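Local coordinates for NAD(P)H dehydrogenase (quinone) (Mycobacterium tuberculosis, PDB 1XDI), which probably reduces quinones such as menadione with electrons from NADH or NADPH, using one bound FAD per subunit as cofactor, at residues W172-P182 and T193-L204; V49-S57 and L83-A94. All coordinates share one frame; numbering follows the deposited sequence.

Contact 1. Residues W172-P182 and T193-L204. With FAD (flavin-adenine dinucleotide), chain C.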
# COMPACT_ATOMS: atom_id res chain seq x y z
N TRP A 172 -35.12 -10.66 26.40
CA TRP A 172 -34.77 -9.26 26.25
C TRP A 172 -35.75 -8.44 25.36
O TRP A 172 -35.90 -7.21 25.55
CB TRP A 172 -33.34 -9.15 25.70
CG TRP A 172 -33.20 -9.76 24.41
CD1 TRP A 172 -33.49 -9.20 23.21
CD2 TRP A 172 -32.72 -11.07 24.13
NE1 TRP A 172 -33.22 -10.08 22.19
CE2 TRP A 172 -32.74 -11.24 22.74
CE3 TRP A 172 -32.27 -12.11 24.92
CZ2 TRP A 172 -32.34 -12.43 22.12
CZ3 TRP A 172 -31.87 -13.30 24.29
CH2 TRP A 172 -31.90 -13.44 22.91
N ARG A 173 -36.43 -9.09 24.41
CA ARG A 173 -37.38 -8.38 23.56
C ARG A 173 -38.53 -7.80 24.38
O ARG A 173 -39.03 -6.70 24.07
CB ARG A 173 -37.92 -9.27 22.45
CG ARG A 173 -36.90 -9.52 21.37
CD ARG A 173 -37.29 -10.53 20.33
NE ARG A 173 -36.17 -10.69 19.43
CZ ARG A 173 -36.23 -11.36 18.31
NH1 ARG A 173 -37.37 -11.94 17.99
NH2 ARG A 173 -35.19 -11.40 17.49
N GLN A 174 -38.90 -8.49 25.45
CA GLN A 174 -39.98 -8.05 26.33
C GLN A 174 -39.71 -7.00 27.43
O GLN A 174 -40.64 -6.43 27.94
CB GLN A 174 -40.59 -9.28 26.96
CG GLN A 174 -40.97 -10.26 25.89
CD GLN A 174 -41.43 -11.57 26.46
OE1 GLN A 174 -40.79 -12.14 27.33
NE2 GLN A 174 -42.55 -12.05 25.98
N LEU A 175 -38.47 -6.73 27.79
CA LEU A 175 -38.19 -5.74 28.82
C LEU A 175 -38.92 -4.35 28.76
O LEU A 175 -39.22 -3.76 29.80
CB LEU A 175 -36.68 -5.49 28.85
CG LEU A 175 -35.86 -6.69 29.25
CD1 LEU A 175 -34.45 -6.60 28.78
CD2 LEU A 175 -35.92 -6.80 30.76
N TYR A 176 -39.19 -3.84 27.57
CA TYR A 176 -39.77 -2.51 27.43
C TYR A 176 -41.26 -2.48 27.55
O TYR A 176 -41.90 -1.47 27.27
CB TYR A 176 -39.35 -1.92 26.10
CG TYR A 176 -37.91 -2.26 25.80
CD1 TYR A 176 -36.86 -1.80 26.59
CD2 TYR A 176 -37.60 -3.03 24.70
CE1 TYR A 176 -35.55 -2.12 26.28
CE2 TYR A 176 -36.30 -3.37 24.39
CZ TYR A 176 -35.29 -2.92 25.16
OH TYR A 176 -34.02 -3.34 24.84
N ASP A 177 -41.81 -3.59 27.98
CA ASP A 177 -43.22 -3.70 28.21
C ASP A 177 -43.59 -3.46 29.65
O ASP A 177 -44.76 -3.38 29.98
CB ASP A 177 -43.65 -5.07 27.84
CG ASP A 177 -43.45 -5.32 26.41
OD1 ASP A 177 -43.44 -4.32 25.66
OD2 ASP A 177 -43.34 -6.51 26.02
N LEU A 178 -42.58 -3.37 30.52
CA LEU A 178 -42.78 -3.12 31.94
C LEU A 178 -43.06 -1.64 32.15
O LEU A 178 -42.50 -0.80 31.44
CB LEU A 178 -41.52 -3.45 32.72
CG LEU A 178 -40.79 -4.76 32.54
CD1 LEU A 178 -39.50 -4.60 33.28
CD2 LEU A 178 -41.56 -5.96 33.09
N ASP A 179 -43.89 -1.32 33.15
CA ASP A 179 -44.18 0.08 33.45
C ASP A 179 -43.50 0.56 34.72
O ASP A 179 -43.79 1.66 35.21
CB ASP A 179 -45.67 0.32 33.57
CG ASP A 179 -46.34 0.43 32.20
OD1 ASP A 179 -45.94 1.35 31.40
OD2 ASP A 179 -47.25 -0.40 31.94
N ALA A 180 -42.59 -0.25 35.24
CA ALA A 180 -41.86 0.12 36.45
C ALA A 180 -40.56 -0.64 36.60
O ALA A 180 -40.47 -1.80 36.20
CB ALA A 180 -42.72 -0.11 37.65
N LEU A 181 -39.55 -0.01 37.17
CA LEU A 181 -38.29 -0.72 37.38
C LEU A 181 -38.44 -1.93 38.30
O LEU A 181 -39.11 -1.89 39.31
CB LEU A 181 -37.24 0.21 37.96
CG LEU A 181 -36.79 1.37 37.09
CD1 LEU A 181 -35.63 2.03 37.79
CD2 LEU A 181 -36.36 0.90 35.71
N PRO A 182 -37.82 -3.03 37.97
CA PRO A 182 -37.94 -4.19 38.84
C PRO A 182 -37.37 -3.92 40.22
O PRO A 182 -36.47 -3.12 40.38
CB PRO A 182 -37.12 -5.23 38.10
CG PRO A 182 -37.46 -4.91 36.65
CD PRO A 182 -37.23 -3.42 36.68
N THR A 193 -24.94 -9.97 25.85
CA THR A 193 -26.22 -9.31 25.98
C THR A 193 -26.77 -9.38 27.40
O THR A 193 -27.65 -8.62 27.74
CB THR A 193 -27.26 -9.75 24.88
OG1 THR A 193 -28.42 -10.30 25.48
CG2 THR A 193 -26.66 -10.72 23.92
N GLY A 194 -26.26 -10.27 28.24
CA GLY A 194 -26.72 -10.22 29.61
C GLY A 194 -25.85 -9.14 30.25
O GLY A 194 -26.30 -8.31 31.06
N ALA A 195 -24.57 -9.12 29.86
CA ALA A 195 -23.68 -8.17 30.46
C ALA A 195 -24.14 -6.77 30.29
O ALA A 195 -24.10 -5.97 31.24
CB ALA A 195 -22.28 -8.32 29.92
N GLU A 196 -24.59 -6.46 29.07
CA GLU A 196 -25.04 -5.11 28.76
C GLU A 196 -26.26 -4.64 29.59
O GLU A 196 -26.27 -3.51 30.10
CB GLU A 196 -25.33 -4.98 27.25
CG GLU A 196 -24.12 -5.03 26.30
CD GLU A 196 -24.53 -5.01 24.79
OE1 GLU A 196 -25.76 -5.09 24.50
OE2 GLU A 196 -23.64 -4.94 23.91
N PHE A 197 -27.25 -5.52 29.75
CA PHE A 197 -28.46 -5.18 30.50
C PHE A 197 -28.20 -5.12 32.00
O PHE A 197 -28.76 -4.26 32.68
CB PHE A 197 -29.60 -6.18 30.19
CG PHE A 197 -30.29 -5.91 28.87
CD1 PHE A 197 -30.92 -4.70 28.62
CD2 PHE A 197 -30.32 -6.86 27.88
CE1 PHE A 197 -31.58 -4.45 27.40
CE2 PHE A 197 -30.97 -6.63 26.66
CZ PHE A 197 -31.60 -5.42 26.42
N VAL A 198 -27.36 -6.00 32.54
CA VAL A 198 -27.05 -5.95 33.93
C VAL A 198 -26.49 -4.54 34.15
O VAL A 198 -26.89 -3.82 35.09
CB VAL A 198 -25.98 -6.99 34.28
CG1 VAL A 198 -25.24 -6.61 35.60
CG2 VAL A 198 -26.60 -8.38 34.33
N ASP A 199 -25.57 -4.12 33.29
CA ASP A 199 -24.98 -2.81 33.43
C ASP A 199 -26.04 -1.73 33.33
O ASP A 199 -26.14 -0.84 34.16
CB ASP A 199 -23.92 -2.66 32.36
CG ASP A 199 -23.11 -1.37 32.50
OD1 ASP A 199 -23.63 -0.30 32.92
OD2 ASP A 199 -21.92 -1.40 32.11
N ALA A 200 -26.86 -1.78 32.28
CA ALA A 200 -27.92 -0.77 32.13
C ALA A 200 -28.86 -0.69 33.36
O ALA A 200 -29.08 0.39 33.90
CB ALA A 200 -28.76 -1.05 30.83
N TYR A 201 -29.42 -1.81 33.80
CA TYR A 201 -30.30 -1.79 34.97
C TYR A 201 -29.60 -1.35 36.30
O TYR A 201 -30.20 -0.66 37.10
CB TYR A 201 -31.05 -3.15 35.08
CG TYR A 201 -32.22 -3.25 34.08
CD1 TYR A 201 -33.36 -2.45 34.23
CD2 TYR A 201 -32.20 -4.14 32.96
CE1 TYR A 201 -34.46 -2.54 33.33
CE2 TYR A 201 -33.32 -4.21 32.02
CZ TYR A 201 -34.46 -3.41 32.23
OH TYR A 201 -35.65 -3.50 31.46
N THR A 202 -28.34 -1.70 36.51
CA THR A 202 -27.59 -1.30 37.70
C THR A 202 -27.48 0.24 37.69
O THR A 202 -27.41 0.89 38.72
CB THR A 202 -26.13 -1.92 37.65
OG1 THR A 202 -26.20 -3.34 37.86
CG2 THR A 202 -25.15 -1.21 38.64
N GLU A 203 -27.45 0.83 36.51
CA GLU A 203 -27.33 2.27 36.39
C GLU A 203 -28.66 2.95 36.66
O GLU A 203 -28.68 4.10 37.12
CB GLU A 203 -26.80 2.63 35.01
CG GLU A 203 -25.32 2.39 34.87
CD GLU A 203 -24.55 3.24 35.87
OE1 GLU A 203 -24.71 4.47 35.82
OE2 GLU A 203 -23.80 2.67 36.70
N LEU A 204 -29.77 2.28 36.37
CA LEU A 204 -31.05 2.86 36.68
C LEU A 204 -31.30 2.67 38.17
O LEU A 204 -32.41 2.94 38.66
CB LEU A 204 -32.22 2.21 35.88
CG LEU A 204 -32.34 2.72 34.43
CD1 LEU A 204 -33.55 2.13 33.78
CD2 LEU A 204 -32.40 4.25 34.42
PA FAD C . -32.42 -10.07 11.57
O1A FAD C . -32.69 -10.94 12.79
O2A FAD C . -32.02 -8.63 11.84
O5B FAD C . -33.72 -10.13 10.77
C5B FAD C . -34.08 -11.06 9.75
C4B FAD C . -35.51 -10.62 9.52
O4B FAD C . -36.13 -11.36 8.50
C3B FAD C . -36.55 -10.71 10.77
O3B FAD C . -36.69 -9.48 11.48
C2B FAD C . -37.80 -11.18 10.21
O2B FAD C . -38.88 -10.26 10.05
C1B FAD C . -37.47 -11.72 8.84
N9A FAD C . -37.74 -13.08 8.58
C8A FAD C . -37.54 -14.25 9.29
N7A FAD C . -37.97 -15.32 8.66
C5A FAD C . -38.48 -14.84 7.49
C6A FAD C . -39.11 -15.43 6.38
N6A FAD C . -39.32 -16.73 6.29
N1A FAD C . -39.51 -14.61 5.35
C2A FAD C . -39.32 -13.28 5.39
N3A FAD C . -38.72 -12.62 6.45
C4A FAD C . -38.34 -13.56 7.46
N1 FAD C . -25.13 -6.69 16.60
C2 FAD C . -24.26 -5.64 16.46
O2 FAD C . -23.55 -5.52 15.44
N3 FAD C . -24.19 -4.70 17.46
C4 FAD C . -24.91 -4.70 18.62
O4 FAD C . -24.75 -3.80 19.44
C4X FAD C . -25.75 -5.73 18.75
N5 FAD C . -26.53 -5.75 19.95
C5X FAD C . -27.42 -6.84 20.09
C6 FAD C . -28.25 -6.93 21.23
C7 FAD C . -29.16 -7.99 21.44
C7M FAD C . -30.05 -8.03 22.70
C8 FAD C . -29.22 -9.01 20.44
C8M FAD C . -30.15 -10.21 20.56
C9 FAD C . -28.45 -8.95 19.32
C9A FAD C . -27.57 -7.90 19.09
N10 FAD C . -26.72 -7.76 17.89
C10 FAD C . -25.86 -6.72 17.73
C1' FAD C . -26.89 -8.76 16.90
C2' FAD C . -27.54 -8.30 15.63
O2' FAD C . -28.83 -7.68 15.95
C3' FAD C . -27.76 -9.42 14.65
O3' FAD C . -26.51 -9.87 14.21
C4' FAD C . -28.48 -9.03 13.37
O4' FAD C . -29.80 -8.61 13.88
C5' FAD C . -28.82 -10.08 12.43
O5' FAD C . -29.38 -9.49 11.27
P FAD C . -30.02 -10.31 10.10
O1P FAD C . -30.33 -9.33 9.12
O2P FAD C . -29.24 -11.48 9.67
O3P FAD C . -31.29 -10.84 10.81
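The second Rossmann-type domain of the chain, which in this flavoprotein family binds the pyridine nucleotide, packs a loop on a helix where W172, L175 and Y176 meet F197. The loop leaves edge strand 169-171 and runs to strand 185-188. Helix 192-203 follows that strand, and its G194 belongs to a GxGxxG sequence pattern. The contact is largely buried and apolar, with no hydrogen bond between the two segments.

F197 is packed from several sides. CD1 of L175 sits over the centre of its ring, 3.8 Å from the centroid and only 9° off the normal, a CH-pi contact. OH of Y176 comes to the ring edge, in its plane, 3.6 Å from CZ of F197. CB of W172 adds a third contact, at 3.6 Å from CE2 of F197. The side chains of Y176 and F197 cross at about a right angle. The other branch of L175 turns to the next aromatic, where CD2 of L175 reaches the phenol end of Y201, 3.4 Å from its OH. L272 of strand 270-273 also packs on L175 and F197.

W172 carries the contact to the flavin. Its CG lies between the backbone N and the carbonyl carbon (chi1 61°), and the indole runs away from the helix along the dimethylbenzene end of FAD. C7M of FAD lies over one indole face, toward the rim, 3.7 Å from CD1 of W172. NE1 is hydrogen-bonded to D47, which would fix the rotation of the ring. From the helix, CB of T193 comes within 3.9 Å of C7M of FAD. At the far end the side chains of L181 and L204 cross at about a right angle, with CD2 of L181 3.6 Å from CD1 of L204.

Contact 2. Residues V49-S57 and L83-A94. With FAD (flavin-adenine dinucleotide), chain C.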
# COMPACT_ATOMS: atom_id res chain seq x y z
N VAL A 49 -30.74 -2.07 17.86
CA VAL A 49 -31.12 -0.67 18.02
C VAL A 49 -31.80 -0.34 19.40
O VAL A 49 -31.39 0.62 20.07
CB VAL A 49 -32.01 -0.18 16.84
CG1 VAL A 49 -32.74 1.08 17.21
CG2 VAL A 49 -31.14 0.01 15.61
N PRO A 50 -32.84 -1.12 19.84
CA PRO A 50 -33.52 -0.87 21.13
C PRO A 50 -32.61 -0.98 22.39
O PRO A 50 -32.54 -0.01 23.17
CB PRO A 50 -34.63 -1.91 21.14
CG PRO A 50 -34.99 -2.05 19.74
CD PRO A 50 -33.63 -2.06 19.02
N SER A 51 -31.92 -2.10 22.62
CA SER A 51 -31.02 -2.16 23.80
C SER A 51 -30.07 -0.96 23.86
O SER A 51 -29.91 -0.35 24.93
CB SER A 51 -30.19 -3.45 23.87
OG SER A 51 -29.71 -3.84 22.58
N LYS A 52 -29.45 -0.60 22.72
CA LYS A 52 -28.55 0.54 22.68
C LYS A 52 -29.30 1.81 23.00
O LYS A 52 -28.75 2.71 23.61
CB LYS A 52 -27.85 0.68 21.30
CG LYS A 52 -26.50 -0.12 21.11
CD LYS A 52 -26.71 -1.62 21.05
CE LYS A 52 -26.04 -2.34 22.22
NZ LYS A 52 -26.45 -3.77 22.31
N THR A 53 -30.57 1.89 22.60
CA THR A 53 -31.36 3.07 22.90
C THR A 53 -31.57 3.07 24.40
O THR A 53 -31.22 4.02 25.11
CB THR A 53 -32.71 3.03 22.19
OG1 THR A 53 -32.46 2.61 20.85
CG2 THR A 53 -33.39 4.42 22.14
N PHE A 54 -32.14 1.98 24.89
CA PHE A 54 -32.37 1.81 26.34
C PHE A 54 -31.13 2.20 27.14
O PHE A 54 -31.22 2.97 28.09
CB PHE A 54 -32.73 0.35 26.66
CG PHE A 54 -33.15 0.14 28.06
CD1 PHE A 54 -34.39 0.54 28.47
CD2 PHE A 54 -32.28 -0.43 28.98
CE1 PHE A 54 -34.77 0.39 29.83
CE2 PHE A 54 -32.65 -0.59 30.35
CZ PHE A 54 -33.90 -0.18 30.77
N ILE A 55 -29.98 1.67 26.74
CA ILE A 55 -28.71 1.92 27.42
C ILE A 55 -28.26 3.36 27.33
O ILE A 55 -27.63 3.86 28.26
CB ILE A 55 -27.59 0.98 26.88
CG1 ILE A 55 -27.80 -0.45 27.39
CG2 ILE A 55 -26.28 1.46 27.29
CD1 ILE A 55 -26.82 -1.48 26.86
N ALA A 56 -28.59 4.03 26.23
CA ALA A 56 -28.21 5.43 26.05
C ALA A 56 -28.98 6.34 26.99
O ALA A 56 -28.46 7.35 27.45
CB ALA A 56 -28.46 5.87 24.62
N SER A 57 -30.24 5.98 27.23
CA SER A 57 -31.10 6.74 28.14
C SER A 57 -30.58 6.56 29.53
O SER A 57 -30.51 7.50 30.29
CB SER A 57 -32.54 6.23 28.10
OG SER A 57 -33.14 6.53 26.86
N LEU A 83 -39.65 5.22 33.75
CA LEU A 83 -39.50 4.09 32.83
C LEU A 83 -40.42 4.09 31.60
O LEU A 83 -39.96 3.85 30.49
CB LEU A 83 -39.62 2.76 33.61
CG LEU A 83 -38.61 1.62 33.40
CD1 LEU A 83 -39.37 0.54 32.79
CD2 LEU A 83 -37.41 1.97 32.52
N PRO A 84 -41.71 4.40 31.76
CA PRO A 84 -42.57 4.38 30.59
C PRO A 84 -42.15 5.33 29.48
O PRO A 84 -42.30 4.98 28.30
CB PRO A 84 -43.94 4.73 31.15
CG PRO A 84 -43.89 4.22 32.50
CD PRO A 84 -42.51 4.67 32.95
N GLN A 85 -41.66 6.52 29.80
CA GLN A 85 -41.25 7.36 28.69
C GLN A 85 -39.91 6.88 28.08
O GLN A 85 -39.68 7.07 26.87
CB GLN A 85 -41.24 8.87 29.03
CG GLN A 85 -40.84 9.23 30.40
CD GLN A 85 -41.13 10.71 30.71
OE1 GLN A 85 -40.45 11.61 30.21
NE2 GLN A 85 -42.15 10.97 31.56
N ILE A 86 -39.06 6.22 28.87
CA ILE A 86 -37.82 5.68 28.32
C ILE A 86 -38.25 4.62 27.27
O ILE A 86 -37.80 4.66 26.10
CB ILE A 86 -36.95 4.98 29.39
CG1 ILE A 86 -36.24 6.01 30.24
CG2 ILE A 86 -35.92 4.05 28.75
CD1 ILE A 86 -35.74 5.41 31.52
N HIS A 87 -39.10 3.68 27.69
CA HIS A 87 -39.62 2.61 26.83
C HIS A 87 -40.28 3.24 25.57
O HIS A 87 -40.07 2.82 24.44
CB HIS A 87 -40.64 1.76 27.61
CG HIS A 87 -40.05 0.87 28.66
ND1 HIS A 87 -40.81 0.02 29.43
CD2 HIS A 87 -38.75 0.61 28.99
CE1 HIS A 87 -40.02 -0.73 30.17
NE2 HIS A 87 -38.76 -0.40 29.92
N ALA A 88 -41.08 4.27 25.76
CA ALA A 88 -41.77 4.92 24.66
C ALA A 88 -40.74 5.46 23.64
O ALA A 88 -40.99 5.53 22.41
CB ALA A 88 -42.64 6.02 25.19
N ARG A 89 -39.58 5.84 24.17
CA ARG A 89 -38.53 6.38 23.33
C ARG A 89 -37.89 5.21 22.68
O ARG A 89 -37.38 5.31 21.56
CB ARG A 89 -37.50 7.12 24.11
CG ARG A 89 -36.45 7.63 23.24
CD ARG A 89 -35.17 7.91 24.02
NE ARG A 89 -34.19 8.60 23.19
CZ ARG A 89 -32.88 8.58 23.38
NH1 ARG A 89 -32.33 7.90 24.39
NH2 ARG A 89 -32.11 9.25 22.52
N VAL A 90 -37.93 4.08 23.36
CA VAL A 90 -37.33 2.90 22.78
C VAL A 90 -38.14 2.44 21.59
O VAL A 90 -37.56 2.16 20.55
CB VAL A 90 -37.17 1.80 23.81
CG1 VAL A 90 -36.88 0.42 23.15
CG2 VAL A 90 -36.06 2.20 24.70
N LYS A 91 -39.46 2.39 21.70
CA LYS A 91 -40.20 1.90 20.55
C LYS A 91 -40.15 2.96 19.49
O LYS A 91 -39.78 2.71 18.35
CB LYS A 91 -41.64 1.56 20.89
CG LYS A 91 -41.78 0.86 22.16
CD LYS A 91 -42.10 -0.60 22.00
CE LYS A 91 -42.05 -1.33 23.40
NZ LYS A 91 -42.96 -0.73 24.51
N THR A 92 -40.50 4.17 19.87
CA THR A 92 -40.52 5.29 18.93
C THR A 92 -39.28 5.46 18.00
O THR A 92 -39.44 5.58 16.77
CB THR A 92 -40.84 6.60 19.74
OG1 THR A 92 -42.16 6.97 19.41
CG2 THR A 92 -39.85 7.75 19.43
N LEU A 93 -38.08 5.48 18.58
CA LEU A 93 -36.81 5.59 17.83
C LEU A 93 -36.64 4.38 16.90
O LEU A 93 -36.22 4.48 15.74
CB LEU A 93 -35.62 5.60 18.79
CG LEU A 93 -34.25 5.84 18.18
CD1 LEU A 93 -33.53 6.63 19.23
CD2 LEU A 93 -33.49 4.58 17.77
N ALA A 94 -36.95 3.20 17.44
CA ALA A 94 -36.85 1.97 16.68
C ALA A 94 -37.63 2.13 15.37
O ALA A 94 -37.09 1.87 14.28
CB ALA A 94 -37.39 0.82 17.49
PA FAD C . -32.42 -10.07 11.57
O1A FAD C . -32.69 -10.94 12.79
O2A FAD C . -32.02 -8.63 11.84
O5B FAD C . -33.72 -10.13 10.77
C5B FAD C . -34.08 -11.06 9.75
C4B FAD C . -35.51 -10.62 9.52
O4B FAD C . -36.13 -11.36 8.50
C3B FAD C . -36.55 -10.71 10.77
O3B FAD C . -36.69 -9.48 11.48
C2B FAD C . -37.80 -11.18 10.21
O2B FAD C . -38.88 -10.26 10.05
C1B FAD C . -37.47 -11.72 8.84
N9A FAD C . -37.74 -13.08 8.58
C8A FAD C . -37.54 -14.25 9.29
N7A FAD C . -37.97 -15.32 8.66
C5A FAD C . -38.48 -14.84 7.49
C6A FAD C . -39.11 -15.43 6.38
N6A FAD C . -39.32 -16.73 6.29
N1A FAD C . -39.51 -14.61 5.35
C2A FAD C . -39.32 -13.28 5.39
N3A FAD C . -38.72 -12.62 6.45
C4A FAD C . -38.34 -13.56 7.46
N1 FAD C . -25.13 -6.69 16.60
C2 FAD C . -24.26 -5.64 16.46
O2 FAD C . -23.55 -5.52 15.44
N3 FAD C . -24.19 -4.70 17.46
C4 FAD C . -24.91 -4.70 18.62
O4 FAD C . -24.75 -3.80 19.44
C4X FAD C . -25.75 -5.73 18.75
N5 FAD C . -26.53 -5.75 19.95
C5X FAD C . -27.42 -6.84 20.09
C6 FAD C . -28.25 -6.93 21.23
C7 FAD C . -29.16 -7.99 21.44
C7M FAD C . -30.05 -8.03 22.70
C8 FAD C . -29.22 -9.01 20.44
C8M FAD C . -30.15 -10.21 20.56
C9 FAD C . -28.45 -8.95 19.32
C9A FAD C . -27.57 -7.90 19.09
N10 FAD C . -26.72 -7.76 17.89
C10 FAD C . -25.86 -6.72 17.73
C1' FAD C . -26.89 -8.76 16.90
C2' FAD C . -27.54 -8.30 15.63
O2' FAD C . -28.83 -7.68 15.95
C3' FAD C . -27.76 -9.42 14.65
O3' FAD C . -26.51 -9.87 14.21
C4' FAD C . -28.48 -9.03 13.37
O4' FAD C . -29.80 -8.61 13.88
C5' FAD C . -28.82 -10.08 12.43
O5' FAD C . -29.38 -9.49 11.27
P FAD C . -30.02 -10.31 10.10
O1P FAD C . -30.33 -9.33 9.12
O2P FAD C . -29.24 -11.48 9.67
O3P FAD C . -31.29 -10.84 10.81
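R89 holds CG opposite its backbone N (chi1 179°) and stays extended from CG to NE, which brings its guanidinium to S57. The two residues join helices 48-64 and 83-107, a roughly antiparallel pair of the FAD-binding domain. The axes of segments 49-57 and 83-94 approach to 9.1 Å, with 142° between their N-to-C directions. NH1 of R89 donates to OG of S57 over 2.9 Å, with the oxygen close to the guanidinium plane. CG2 of T53 lies over one guanidinium face, toward its rim. NH2 of R89 is bonded to the carbonyl of M394 of the second subunit, so this arginine also ties the helix pair to that subunit.

F54 is a knob in a hole formed by L83, I86, H87 and V90. Its CG is likewise opposite the backbone N (chi1 -172°), and this sends the ring toward the start of helix 83-107. CD1 of F54 lies 3.8 Å from CG2 of I86, while CD2 of L83 and CG2 of V90 approach the ring edge. T53 and L93 meet tip to tip, CG2 to CD1, at 3.7 Å. Nearer the flavin, CB of P50 touches CG1 of V90 at 3.8 Å. On the flavin side of helix 48-64, the chain of K52, bent at chi2 and chi3, lets NZ donate a hydrogen bond to N5 of FAD, 3.1 Å away.

In the fold
Contact 2 comes first along the chain and closes before contact 1 opens. Their centres are 11 Å apart, on the same side of the chain's centre. Contact 2 pairs two helices of the FAD-binding domain. Contact 1 belongs to the second Rossmann-type domain, inserted in the chain before strand 312-314 returns to the FAD-binding sheet. The two meet across the domain interface. OE1 of E196 and NZ of K52 form a salt bridge of 2.6 Å beside the flavin, and the rings of F54 and Y201 meet with their planes at about 45°. A probable hydrogen bond joins K91 NZ to Y176 O. Both contacts touch the isoalloxazine, so the flavin sits at the junction of the two domains.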